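Side-chain contacts in L-ribulose 3-epimerase (Mesorhizobium loti, PDB 3VYL), which epimerises ketoses at C3, acting efficiently on L-ribulose and probably less so on D-tagatose and D-psicose, with a manganese ion bound in its TIM barrel: residues L24-D29 / D265-A270; L146-R151 / N155-A160; Q162-I167 / I195-G200; I220-I225 / R274-L279. All blocks are in the same frame, centred on the assembly; numbering follows the deposited sequence.

In the fold
All four contacts belong to one (beta/alpha)8 barrel but differ in depth and chemistry. Interaction 2 is fully buried at the metal-bearing end of strand 143-147, and it alone pairs backbone across its segments, with a water and manganese alongside. Interactions 1, 3 and 4 join neighbouring outer elements through apolar carbons or rings without a hydrogen bond between segments; interaction 1 lies at the surface, interactions 3 and 4 are partly buried. Interactions 1 and 4 share helix 266-292, with centres about 18 Å apart. Interactions 2 and 3 touch where Leu146 and Leu157 meet Phe166, and interaction 3 reaches interaction 4 through Ile195 and Ile225.

Interaction 1: L24-D29 / D265-A270; sequences LANTRD and DNMALA
The end of the Met267 chain meets Asn26 and Asp29 because the chain starts with CG anti to the backbone N and then bends twice, at chi2 (53°) and chi3 (77°), which swings the terminal methyl over to helix 17-30. That methyl does all the touching. CE lies 3.8 Å from the backbone oxygen Asn26 O and 3.9 Å from Asp29 CB, while the CB of Asn26 is 4.2 Å from the same Met267 CE. Asn26 and Asp29 are three residues apart on their helix, so the methyl sits against one face of a single turn. No hydrogen bond crosses between the segments, and the closest CA pair, Asn26 CA to Met267 CA, is 7.4 Å apart, a gap that the Met267 side chain spans.

On the other side, the start of the helix is capped by Asp265. Its OD2 accepts from Met267 N at 3.3 Å, the donor standing 41° out of the carboxylate plane, and takes a second, weak bond from Ala268 N. The residue that carries the reaching methyl is therefore held at its own backbone N. Around the pair, Asn26 and Asn266 both lean on Trp11, and Lys271, a turn beyond Met267, gives a weak hydrogen bond to Asp29 O. The geometry is that of surface helices lying side by side: helix 17-30, which follows the first barrel strand, meets helix 266-292, which comes after the eighth, at the seam where a TIM barrel closes on itself.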
loop_
_atom_site.group_PDB
_atom_site.type_symbol
_atom_site.label_atom_id
_atom_site.label_comp_id
_atom_site.label_asym_id
_atom_site.label_seq_id
_atom_site.Cartn_x
_atom_site.Cartn_y
_atom_site.Cartn_z
ATOM N N LEU A 24 -30.155 19.071 -5.993
ATOM C CA LEU A 24 -30.653 18.653 -4.686
ATOM C C LEU A 24 -31.289 17.260 -4.676
ATOM O O LEU A 24 -30.945 16.432 -3.847
ATOM C CB LEU A 24 -31.634 19.701 -4.150
ATOM C CG LEU A 24 -31.087 20.902 -3.359
ATOM C CD1 LEU A 24 -29.645 21.261 -3.707
ATOM C CD2 LEU A 24 -32.001 22.114 -3.501
ATOM N N ALA A 25 -32.208 16.993 -5.593
ATOM C CA ALA A 25 -32.877 15.690 -5.630
ATOM C C ALA A 25 -31.903 14.557 -5.963
ATOM O O ALA A 25 -32.060 13.418 -5.484
ATOM C CB ALA A 25 -34.039 15.705 -6.619
ATOM N N ASN A 26 -30.911 14.866 -6.798
ATOM C CA ASN A 26 -29.879 13.902 -7.141
ATOM C C ASN A 26 -28.998 13.611 -5.931
ATOM O O ASN A 26 -28.751 12.449 -5.620
ATOM C CB ASN A 26 -29.064 14.370 -8.349
ATOM C CG ASN A 26 -29.826 14.227 -9.654
ATOM O OD1 ASN A 26 -31.054 14.132 -9.659
ATOM N ND2 ASN A 26 -29.104 14.208 -10.767
ATOM N N THR A 27 -28.571 14.665 -5.236
ATOM C CA THR A 27 -27.859 14.543 -3.970
ATOM C C THR A 27 -28.540 13.554 -3.008
ATOM O O THR A 27 -27.894 12.629 -2.500
ATOM C CB THR A 27 -27.715 15.911 -3.279
ATOM O OG1 THR A 27 -27.030 16.819 -4.148
ATOM C CG2 THR A 27 -26.935 15.783 -1.993
ATOM N N ARG A 28 -29.838 13.744 -2.773
ATOM C CA ARG A 28 -30.588 12.871 -1.880
ATOM C C ARG A 28 -30.717 11.429 -2.384
ATOM O O ARG A 28 -30.555 10.491 -1.602
ATOM C CB ARG A 28 -31.973 13.453 -1.589
ATOM C CG ARG A 28 -32.001 14.526 -0.509
ATOM C CD ARG A 28 -32.060 13.940 0.900
ATOM N NE ARG A 28 -33.253 13.119 1.140
ATOM C CZ ARG A 28 -33.571 12.562 2.311
ATOM N NH1 ARG A 28 -32.794 12.733 3.379
ATOM N NH2 ARG A 28 -34.677 11.833 2.417
ATOM N N ASP A 29 -31.001 11.245 -3.673
ATOM C CA ASP A 29 -31.108 9.893 -4.235
ATOM C C ASP A 29 -29.806 9.109 -4.137
ATOM O O ASP A 29 -29.818 7.882 -4.033
ATOM C CB ASP A 29 -31.574 9.939 -5.689
ATOM C CG ASP A 29 -33.022 10.367 -5.823
ATOM O OD1 ASP A 29 -33.635 10.045 -6.860
ATOM O OD2 ASP A 29 -33.546 11.028 -4.893
ATOM N N ASP A 265 -21.789 8.662 -16.260
ATOM C CA ASP A 265 -22.984 8.441 -15.459
ATOM C C ASP A 265 -22.742 8.911 -14.031
ATOM O O ASP A 265 -22.187 8.172 -13.211
ATOM C CB ASP A 265 -23.338 6.952 -15.492
ATOM C CG ASP A 265 -24.565 6.608 -14.668
ATOM O OD1 ASP A 265 -24.858 5.399 -14.571
ATOM O OD2 ASP A 265 -25.231 7.519 -14.116
ATOM N N ASN A 266 -23.168 10.132 -13.726
ATOM C CA ASN A 266 -22.899 10.698 -12.406
ATOM C C ASN A 266 -23.778 10.235 -11.254
ATOM O O ASN A 266 -23.475 10.542 -10.100
ATOM C CB ASN A 266 -22.843 12.227 -12.432
ATOM C CG ASN A 266 -24.057 12.857 -13.068
ATOM O OD1 ASN A 266 -24.265 14.052 -12.931
ATOM N ND2 ASN A 266 -24.839 12.075 -13.779
ATOM N N MET A 267 -24.856 9.512 -11.544
ATOM C CA MET A 267 -25.598 8.891 -10.458
ATOM C C MET A 267 -24.808 7.686 -9.966
ATOM O O MET A 267 -24.641 7.513 -8.760
ATOM C CB MET A 267 -27.015 8.479 -10.865
ATOM C CG MET A 267 -27.832 7.877 -9.723
ATOM S SD MET A 267 -27.897 8.908 -8.235
ATOM C CE MET A 267 -29.074 10.174 -8.694
ATOM N N ALA A 268 -24.322 6.869 -10.900
ATOM C CA ALA A 268 -23.508 5.711 -10.556
ATOM C C ALA A 268 -22.281 6.172 -9.768
ATOM O O ALA A 268 -21.994 5.666 -8.688
ATOM C CB ALA A 268 -23.095 4.950 -11.805
ATOM N N LEU A 269 -21.595 7.171 -10.316
ATOM C CA LEU A 269 -20.455 7.785 -9.681
ATOM C C LEU A 269 -20.769 8.221 -8.250
ATOM O O LEU A 269 -20.003 7.920 -7.335
ATOM C CB LEU A 269 -19.953 8.968 -10.521
ATOM C CG LEU A 269 -18.800 9.766 -9.912
ATOM C CD1 LEU A 269 -17.463 9.122 -10.256
ATOM C CD2 LEU A 269 -18.851 11.217 -10.350
ATOM N N ALA A 270 -21.887 8.915 -8.045
ATOM C CA ALA A 270 -22.215 9.422 -6.706
ATOM C C ALA A 270 -22.575 8.309 -5.705
ATOM O O ALA A 270 -22.001 8.246 -4.612
ATOM C CB ALA A 270 -23.308 10.470 -6.778
#

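Interaction 2: L146-R151 / N155-A160; sequences LEIVNR and NLLNTA. With MN (manganese (II) ion), chain I.
The oxygen Leu157 O receives two donors in place of a regular strand pairing: Val149 N at 3.2 Å, in the carbonyl plane with an N-H...O angle of 161°, and water 1 at 2.7 Å. The same water donates to Glu147 O, so it stands between the two backbones near the end of the strand. One residue on, Asn158 CA-H points at Val149 O, with CA to O 3.0 Å, and the amide of Asn158 also lies beside that oxygen. An alanine here would remove this amide and is likely to leave Val149 O without the polar group beside it. Ile148 sets CG2 anti to its backbone N, which lays that methyl over the Asn158-Thr159 peptide, while CD1 packs on Leu157 CB at 3.9 Å. Nearer the strand, Leu146 CD2 meets Leu157 CD1 at 4.1 Å. Glu147 turns away from the loop: its chain, extended beyond CG, brings OE2 to manganese at 2.1 Å, together with water 2, Asp180, His206 and Glu241. A metal ligand at the C-terminal end of a strand, followed by the loop to the next helix, is the active-site arrangement of TIM barrels.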
loop_
_atom_site.group_PDB
_atom_site.type_symbol
_atom_site.label_atom_id
_atom_site.label_comp_id
_atom_site.label_asym_id
_atom_site.label_seq_id
_atom_site.Cartn_x
_atom_site.Cartn_y
_atom_site.Cartn_z
ATOM N N LEU A 146 -9.494 27.378 4.715
ATOM C CA LEU A 146 -8.521 27.631 3.666
ATOM C C LEU A 146 -8.161 26.364 2.894
ATOM O O LEU A 146 -7.536 25.469 3.472
ATOM C CB LEU A 146 -7.266 28.202 4.311
ATOM C CG LEU A 146 -7.071 29.716 4.366
ATOM C CD1 LEU A 146 -8.335 30.495 4.709
ATOM C CD2 LEU A 146 -5.939 30.038 5.324
ATOM N N GLU A 147 -8.549 26.269 1.610
ATOM C CA GLU A 147 -8.185 25.075 0.829
ATOM C C GLU A 147 -6.725 25.092 0.462
ATOM O O GLU A 147 -6.188 26.094 -0.024
ATOM C CB GLU A 147 -9.055 24.804 -0.408
ATOM C CG GLU A 147 -8.939 23.347 -0.874
ATOM C CD GLU A 147 -9.848 22.947 -2.033
ATOM O OE1 GLU A 147 -10.672 23.759 -2.487
ATOM O OE2 GLU A 147 -9.745 21.797 -2.506
ATOM N N ILE A 148 -6.095 23.960 0.746
ATOM C CA ILE A 148 -4.701 23.703 0.443
ATOM C C ILE A 148 -4.667 22.970 -0.888
ATOM O O ILE A 148 -5.276 21.911 -1.032
ATOM C CB ILE A 148 -4.088 22.820 1.535
ATOM C CG1 ILE A 148 -4.357 23.428 2.915
ATOM C CG2 ILE A 148 -2.603 22.603 1.286
ATOM C CD1 ILE A 148 -3.765 24.812 3.142
ATOM N N VAL A 149 -3.967 23.540 -1.860
ATOM C CA VAL A 149 -4.021 23.023 -3.229
ATOM C C VAL A 149 -2.642 22.776 -3.828
ATOM O O VAL A 149 -1.627 23.222 -3.279
ATOM C CB VAL A 149 -4.877 23.922 -4.168
ATOM C CG1 VAL A 149 -6.321 23.969 -3.688
ATOM C CG2 VAL A 149 -4.304 25.319 -4.271
ATOM N N ASN A 150 -2.618 22.073 -4.958
ATOM C CA ASN A 150 -1.364 21.726 -5.604
ATOM C C ASN A 150 -0.711 22.925 -6.281
ATOM O O ASN A 150 -1.371 23.920 -6.582
ATOM C CB ASN A 150 -1.577 20.564 -6.583
ATOM C CG ASN A 150 -2.289 20.988 -7.850
ATOM O OD1 ASN A 150 -1.704 21.660 -8.706
ATOM N ND2 ASN A 150 -3.549 20.587 -7.984
ATOM N N ARG A 151 0.592 22.809 -6.518
ATOM C CA ARG A 151 1.413 23.872 -7.096
ATOM C C ARG A 151 0.812 24.582 -8.309
ATOM O O ARG A 151 1.035 25.774 -8.483
ATOM C CB ARG A 151 2.773 23.314 -7.471
ATOM C CG ARG A 151 2.716 22.118 -8.399
ATOM C CD ARG A 151 4.006 21.341 -8.332
ATOM N NE ARG A 151 4.242 20.781 -7.000
ATOM C CZ ARG A 151 5.316 20.069 -6.678
ATOM N NH1 ARG A 151 6.263 19.831 -7.591
ATOM N NH2 ARG A 151 5.445 19.594 -5.447
ATOM N N ASN A 155 0.099 29.360 -5.710
ATOM C CA ASN A 155 1.490 29.311 -5.391
ATOM C C ASN A 155 1.796 29.520 -3.952
ATOM O O ASN A 155 2.917 29.615 -3.581
ATOM C CB ASN A 155 2.293 30.243 -6.270
ATOM C CG ASN A 155 2.028 31.672 -5.996
ATOM O OD1 ASN A 155 1.079 32.015 -5.379
ATOM N ND2 ASN A 155 2.867 32.503 -6.478
ATOM N N LEU A 156 0.783 29.583 -3.126
ATOM C CA LEU A 156 1.016 29.916 -1.758
ATOM C C LEU A 156 0.867 28.777 -0.793
ATOM O O LEU A 156 1.808 28.368 -0.209
ATOM C CB LEU A 156 0.093 31.054 -1.348
ATOM C CG LEU A 156 0.413 31.973 -0.186
ATOM C CD1 LEU A 156 1.718 32.664 -0.388
ATOM C CD2 LEU A 156 -0.678 32.996 -0.080
ATOM N N LEU A 157 -0.329 28.277 -0.622
ATOM C CA LEU A 157 -0.529 27.198 0.310
ATOM C C LEU A 157 -0.759 25.887 -0.355
ATOM O O LEU A 157 -1.844 25.589 -0.752
ATOM C CB LEU A 157 -1.711 27.503 1.195
ATOM C CG LEU A 157 -1.855 28.865 1.813
ATOM C CD1 LEU A 157 -3.120 28.900 2.584
ATOM C CD2 LEU A 157 -0.723 29.179 2.730
ATOM N N ASN A 158 0.282 25.088 -0.398
ATOM C CA ASN A 158 0.262 23.824 -1.087
ATOM C C ASN A 158 0.393 22.713 -0.113
ATOM O O ASN A 158 0.236 21.606 -0.445
ATOM C CB ASN A 158 1.401 23.718 -2.114
ATOM C CG ASN A 158 1.365 24.796 -3.156
ATOM O OD1 ASN A 158 0.341 25.117 -3.691
ATOM N ND2 ASN A 158 2.484 25.353 -3.428
ATOM N N THR A 159 0.712 23.035 1.111
ATOM C CA THR A 159 1.015 22.022 2.118
ATOM C C THR A 159 0.245 22.271 3.421
ATOM O O THR A 159 0.038 23.426 3.811
ATOM C CB THR A 159 2.547 21.950 2.291
ATOM O OG1 THR A 159 3.041 20.767 1.638
ATOM C CG2 THR A 159 2.989 21.952 3.740
ATOM N N ALA A 160 -0.218 21.206 4.080
ATOM C CA ALA A 160 -0.966 21.364 5.343
ATOM C C ALA A 160 -0.153 22.118 6.398
ATOM O O ALA A 160 -0.703 22.915 7.157
ATOM C CB ALA A 160 -1.432 20.028 5.885
HETATM MN MN MN I . -11.173 20.575 -3.443
HETATM O O HOH W 1 -3.899 27.105 -1.558
HETATM O O HOH W 2 -10.849 21.899 -5.381
#

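Interaction 3: Q162-I167 / I195-G200; sequences QGLAFI and IRHAAG
Leu164 CA and Ala198 CA, 7.1 Å apart, are the closest CA pair between helix 160-170 and the end of helix 191-197, where Ala198 is the first residue to leave helical torsions. Across this gap the CB of Leu164 is directed at the other segment, and its branch CD2 makes the contact. It lies 3.5 Å from His197 CD2 and 3.9 Å from His197 NE2, approaching the imidazole obliquely. The ring comes to it because His197 holds CG anti to its backbone N (chi1 -172°), which swings the imidazole beside its own carbonyl; that oxygen, His197 O, is 3.6 Å from the same Leu164 CD2. The methyl then continues onto Ala198, with CD2 4.4 Å from Ala198 CB. In TIM-barrel terms these are helices following the fifth and sixth strands, placed next to each other on the outside of the barrel. Strand 175-180 runs beneath the joint, and its Leu177 is touched by both Leu164 and Ala198, so the three side chains form a small apolar cluster. Lys201 adds contact to Leu164 from the loop beyond, and Ser292 of the fourth subunit packs on His197.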
loop_
_atom_site.group_PDB
_atom_site.type_symbol
_atom_site.label_atom_id
_atom_site.label_comp_id
_atom_site.label_asym_id
_atom_site.label_seq_id
_atom_site.Cartn_x
_atom_site.Cartn_y
_atom_site.Cartn_z
ATOM N N GLN A 162 2.128 24.411 5.674
ATOM C CA GLN A 162 2.083 25.817 5.224
ATOM C C GLN A 162 0.832 26.494 5.754
ATOM O O GLN A 162 0.872 27.660 6.156
ATOM C CB GLN A 162 2.088 25.930 3.698
ATOM C CG GLN A 162 3.455 26.056 3.052
ATOM C CD GLN A 162 3.429 25.747 1.562
ATOM O OE1 GLN A 162 2.563 25.010 1.080
ATOM N NE2 GLN A 162 4.383 26.304 0.825
ATOM N N GLY A 163 -0.271 25.755 5.748
ATOM C CA GLY A 163 -1.549 26.288 6.190
ATOM C C GLY A 163 -1.503 26.589 7.666
ATOM O O GLY A 163 -1.839 27.693 8.081
ATOM N N LEU A 164 -1.072 25.594 8.446
ATOM C CA LEU A 164 -0.863 25.716 9.894
ATOM C C LEU A 164 -0.075 26.972 10.255
ATOM O O LEU A 164 -0.527 27.770 11.068
ATOM C CB LEU A 164 -0.149 24.471 10.414
ATOM C CG LEU A 164 -0.895 23.312 11.087
ATOM C CD1 LEU A 164 -2.413 23.370 10.952
ATOM C CD2 LEU A 164 -0.358 21.982 10.585
ATOM N N ALA A 165 1.085 27.145 9.629
ATOM C CA ALA A 165 1.914 28.333 9.798
ATOM C C ALA A 165 1.166 29.585 9.382
ATOM O O ALA A 165 1.163 30.590 10.102
ATOM C CB ALA A 165 3.193 28.211 8.984
ATOM N N PHE A 166 0.538 29.522 8.211
ATOM C CA PHE A 166 -0.234 30.646 7.710
ATOM C C PHE A 166 -1.321 31.049 8.708
ATOM O O PHE A 166 -1.416 32.218 9.063
ATOM C CB PHE A 166 -0.835 30.326 6.345
ATOM C CG PHE A 166 -1.567 31.474 5.728
ATOM C CD1 PHE A 166 -0.882 32.431 4.980
ATOM C CD2 PHE A 166 -2.939 31.607 5.895
ATOM C CE1 PHE A 166 -1.555 33.494 4.400
ATOM C CE2 PHE A 166 -3.616 32.665 5.317
ATOM C CZ PHE A 166 -2.919 33.608 4.571
ATOM N N ILE A 167 -2.121 30.079 9.153
ATOM C CA ILE A 167 -3.156 30.316 10.151
ATOM C C ILE A 167 -2.559 30.957 11.404
ATOM O O ILE A 167 -3.074 31.965 11.906
ATOM C CB ILE A 167 -3.892 29.020 10.523
ATOM C CG1 ILE A 167 -4.769 28.564 9.351
ATOM C CG2 ILE A 167 -4.726 29.236 11.779
ATOM C CD1 ILE A 167 -5.541 27.288 9.600
ATOM N N ILE A 195 -2.479 14.720 7.626
ATOM C CA ILE A 195 -3.714 14.783 8.398
ATOM C C ILE A 195 -3.415 14.799 9.915
ATOM O O ILE A 195 -3.924 15.660 10.643
ATOM C CB ILE A 195 -4.690 13.637 8.044
ATOM C CG1 ILE A 195 -5.293 13.865 6.653
ATOM C CG2 ILE A 195 -5.806 13.535 9.089
ATOM C CD1 ILE A 195 -5.837 12.617 5.978
ATOM N N ARG A 196 -2.576 13.866 10.376
ATOM C CA ARG A 196 -2.219 13.769 11.802
ATOM C C ARG A 196 -1.573 15.050 12.308
ATOM O O ARG A 196 -1.824 15.488 13.437
ATOM C CB ARG A 196 -1.272 12.600 12.054
ATOM C CG ARG A 196 -1.952 11.252 12.018
ATOM C CD ARG A 196 -0.927 10.150 12.164
ATOM N NE ARG A 196 -1.561 8.836 12.173
ATOM C CZ ARG A 196 -1.991 8.214 13.267
ATOM N NH1 ARG A 196 -1.860 8.786 14.447
ATOM N NH2 ARG A 196 -2.563 7.023 13.166
ATOM N N HIS A 197 -0.748 15.644 11.458
ATOM C CA HIS A 197 -0.050 16.867 11.794
ATOM C C HIS A 197 -0.983 18.037 11.943
ATOM O O HIS A 197 -0.668 18.990 12.642
ATOM C CB HIS A 197 0.996 17.142 10.728
ATOM C CG HIS A 197 1.918 18.281 11.057
ATOM N ND1 HIS A 197 2.756 18.250 12.111
ATOM C CD2 HIS A 197 2.130 19.502 10.415
ATOM C CE1 HIS A 197 3.463 19.400 12.155
ATOM N NE2 HIS A 197 3.076 20.167 11.117
ATOM N N ALA A 198 -2.148 17.966 11.295
ATOM C CA ALA A 198 -3.110 19.080 11.231
ATOM C C ALA A 198 -4.273 18.969 12.230
ATOM O O ALA A 198 -5.214 19.765 12.178
ATOM C CB ALA A 198 -3.646 19.211 9.813
ATOM N N ALA A 199 -4.204 17.983 13.126
ATOM C CA ALA A 199 -5.254 17.710 14.116
ATOM C C ALA A 199 -5.780 18.959 14.813
ATOM O O ALA A 199 -5.002 19.810 15.266
ATOM C CB ALA A 199 -4.751 16.718 15.146
ATOM N N GLY A 200 -7.106 19.065 14.878
ATOM C CA GLY A 200 -7.780 20.207 15.499
ATOM C C GLY A 200 -7.616 21.536 14.773
ATOM O O GLY A 200 -7.878 22.603 15.331
#

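Interaction 4: I220-I225 / R274-L279; sequences IDFAAI and RAFIGL
Phe276 and Phe222 form the contact, an offset edge-to-face pair joining two neighbouring outer helices of the TIM barrel, those after its seventh and eighth strands. Along 274-279, Arg274 comes first, its NE giving a weak hydrogen bond to Gly31 O on the side of helix 17-30. Phe276 follows, with CG anti to its backbone N (chi1 -173°), so that the ring extends from the helix toward Phe222. Its edge is presented to the face of Phe222, with centroids 5.5 Å apart and planes at 85°. CE1 leads, 3.8 Å from Phe222 CB, which lies close to the plane of the Phe276 ring; CZ meets Phe222 CD1, also at 3.8 Å. A serine in place of Phe222 would probably leave the Phe276 edge without its aromatic partner and open a gap between the helices. Ile277 turns inward onto Leu238 and Phe240 of the last strand, and Leu279 packs on His272 of the second subunit. Asp221 is the N-cap of the opposing helix, its OD1 accepting from Ala224 N at 3.3 Å. On the side of the Phe222 ring opposite Phe276, Ile220 CG2 sits over the ring centre, 3.5 Å above its plane.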
loop_
_atom_site.group_PDB
_atom_site.type_symbol
_atom_site.label_atom_id
_atom_site.label_comp_id
_atom_site.label_asym_id
_atom_site.label_seq_id
_atom_site.Cartn_x
_atom_site.Cartn_y
_atom_site.Cartn_z
ATOM N N ILE A 220 -4.587 6.857 -4.901
ATOM C CA ILE A 220 -4.648 7.323 -3.515
ATOM C C ILE A 220 -4.948 6.161 -2.575
ATOM O O ILE A 220 -5.760 5.285 -2.888
ATOM C CB ILE A 220 -5.640 8.495 -3.310
ATOM C CG1 ILE A 220 -5.099 9.770 -3.982
ATOM C CG2 ILE A 220 -5.903 8.738 -1.828
ATOM C CD1 ILE A 220 -6.001 10.981 -3.885
ATOM N N ASP A 221 -4.246 6.158 -1.445
ATOM C CA ASP A 221 -4.442 5.193 -0.390
ATOM C C ASP A 221 -5.503 5.730 0.530
ATOM O O ASP A 221 -5.184 6.462 1.478
ATOM C CB ASP A 221 -3.150 5.052 0.405
ATOM C CG ASP A 221 -3.156 3.868 1.353
ATOM O OD1 ASP A 221 -4.239 3.306 1.672
ATOM O OD2 ASP A 221 -2.042 3.495 1.779
ATOM N N PHE A 222 -6.758 5.371 0.274
ATOM C CA PHE A 222 -7.876 5.920 1.069
ATOM C C PHE A 222 -8.015 5.307 2.456
ATOM O O PHE A 222 -8.440 5.985 3.382
ATOM C CB PHE A 222 -9.198 5.869 0.301
ATOM C CG PHE A 222 -9.307 6.927 -0.755
ATOM C CD1 PHE A 222 -9.175 6.603 -2.098
ATOM C CD2 PHE A 222 -9.499 8.259 -0.402
ATOM C CE1 PHE A 222 -9.250 7.589 -3.069
ATOM C CE2 PHE A 222 -9.582 9.242 -1.369
ATOM C CZ PHE A 222 -9.457 8.906 -2.704
ATOM N N ALA A 223 -7.640 4.039 2.610
ATOM C CA ALA A 223 -7.682 3.412 3.928
ATOM C C ALA A 223 -6.765 4.178 4.856
ATOM O O ALA A 223 -7.152 4.498 5.978
ATOM C CB ALA A 223 -7.313 1.940 3.866
ATOM N N ALA A 224 -5.578 4.536 4.375
ATOM C CA ALA A 224 -4.647 5.316 5.187
ATOM C C ALA A 224 -5.246 6.664 5.587
ATOM O O ALA A 224 -4.949 7.183 6.659
ATOM C CB ALA A 224 -3.335 5.510 4.454
ATOM N N ILE A 225 -6.098 7.214 4.722
ATOM C CA ILE A 225 -6.721 8.519 4.940
ATOM C C ILE A 225 -7.869 8.419 5.945
ATOM O O ILE A 225 -8.002 9.258 6.838
ATOM C CB ILE A 225 -7.198 9.141 3.604
ATOM C CG1 ILE A 225 -5.986 9.517 2.742
ATOM C CG2 ILE A 225 -8.064 10.367 3.840
ATOM C CD1 ILE A 225 -6.324 10.017 1.351
ATOM N N ARG A 274 -20.612 7.306 -2.392
ATOM C CA ARG A 274 -21.318 7.260 -1.112
ATOM C C ARG A 274 -21.004 5.969 -0.349
ATOM O O ARG A 274 -20.737 6.013 0.854
ATOM C CB ARG A 274 -22.832 7.405 -1.305
ATOM C CG ARG A 274 -23.601 7.648 -0.010
ATOM C CD ARG A 274 -23.036 8.844 0.743
ATOM N NE ARG A 274 -23.494 8.943 2.130
ATOM C CZ ARG A 274 -23.101 8.149 3.129
ATOM N NH1 ARG A 274 -22.251 7.149 2.907
ATOM N NH2 ARG A 274 -23.580 8.345 4.353
ATOM N N ALA A 275 -21.035 4.837 -1.053
ATOM C CA ALA A 275 -20.748 3.551 -0.443
ATOM C C ALA A 275 -19.279 3.478 -0.021
ATOM O O ALA A 275 -18.960 2.954 1.056
ATOM C CB ALA A 275 -21.086 2.417 -1.397
ATOM N N PHE A 276 -18.401 4.021 -0.871
ATOM C CA PHE A 276 -16.961 3.951 -0.665
ATOM C C PHE A 276 -16.574 4.744 0.578
ATOM O O PHE A 276 -15.858 4.243 1.446
ATOM C CB PHE A 276 -16.229 4.475 -1.904
ATOM C CG PHE A 276 -14.730 4.289 -1.877
ATOM C CD1 PHE A 276 -13.908 5.186 -1.204
ATOM C CD2 PHE A 276 -14.135 3.240 -2.586
ATOM C CE1 PHE A 276 -12.528 5.025 -1.217
ATOM C CE2 PHE A 276 -12.754 3.069 -2.590
ATOM C CZ PHE A 276 -11.952 3.966 -1.906
ATOM N N ILE A 277 -17.051 5.979 0.673
ATOM C CA ILE A 277 -16.762 6.781 1.863
ATOM C C ILE A 277 -17.461 6.178 3.090
ATOM O O ILE A 277 -16.887 6.148 4.182
ATOM C CB ILE A 277 -17.124 8.271 1.687
ATOM C CG1 ILE A 277 -16.417 8.862 0.453
ATOM C CG2 ILE A 277 -16.736 9.053 2.929
ATOM C CD1 ILE A 277 -16.901 10.245 0.035
ATOM N N GLY A 278 -18.680 5.676 2.895
ATOM C CA GLY A 278 -19.451 5.091 3.979
ATOM C C GLY A 278 -18.741 3.887 4.556
ATOM O O GLY A 278 -18.392 3.872 5.735
ATOM N N LEU A 279 -18.515 2.887 3.716
ATOM C CA LEU A 279 -17.797 1.682 4.106
ATOM C C LEU A 279 -16.404 2.000 4.649
ATOM O O LEU A 279 -16.052 1.569 5.746
ATOM C CB LEU A 279 -17.701 0.714 2.926
ATOM C CG LEU A 279 -17.314 -0.729 3.237
ATOM C CD1 LEU A 279 -18.207 -1.334 4.317
ATOM C CD2 LEU A 279 -17.367 -1.553 1.956
#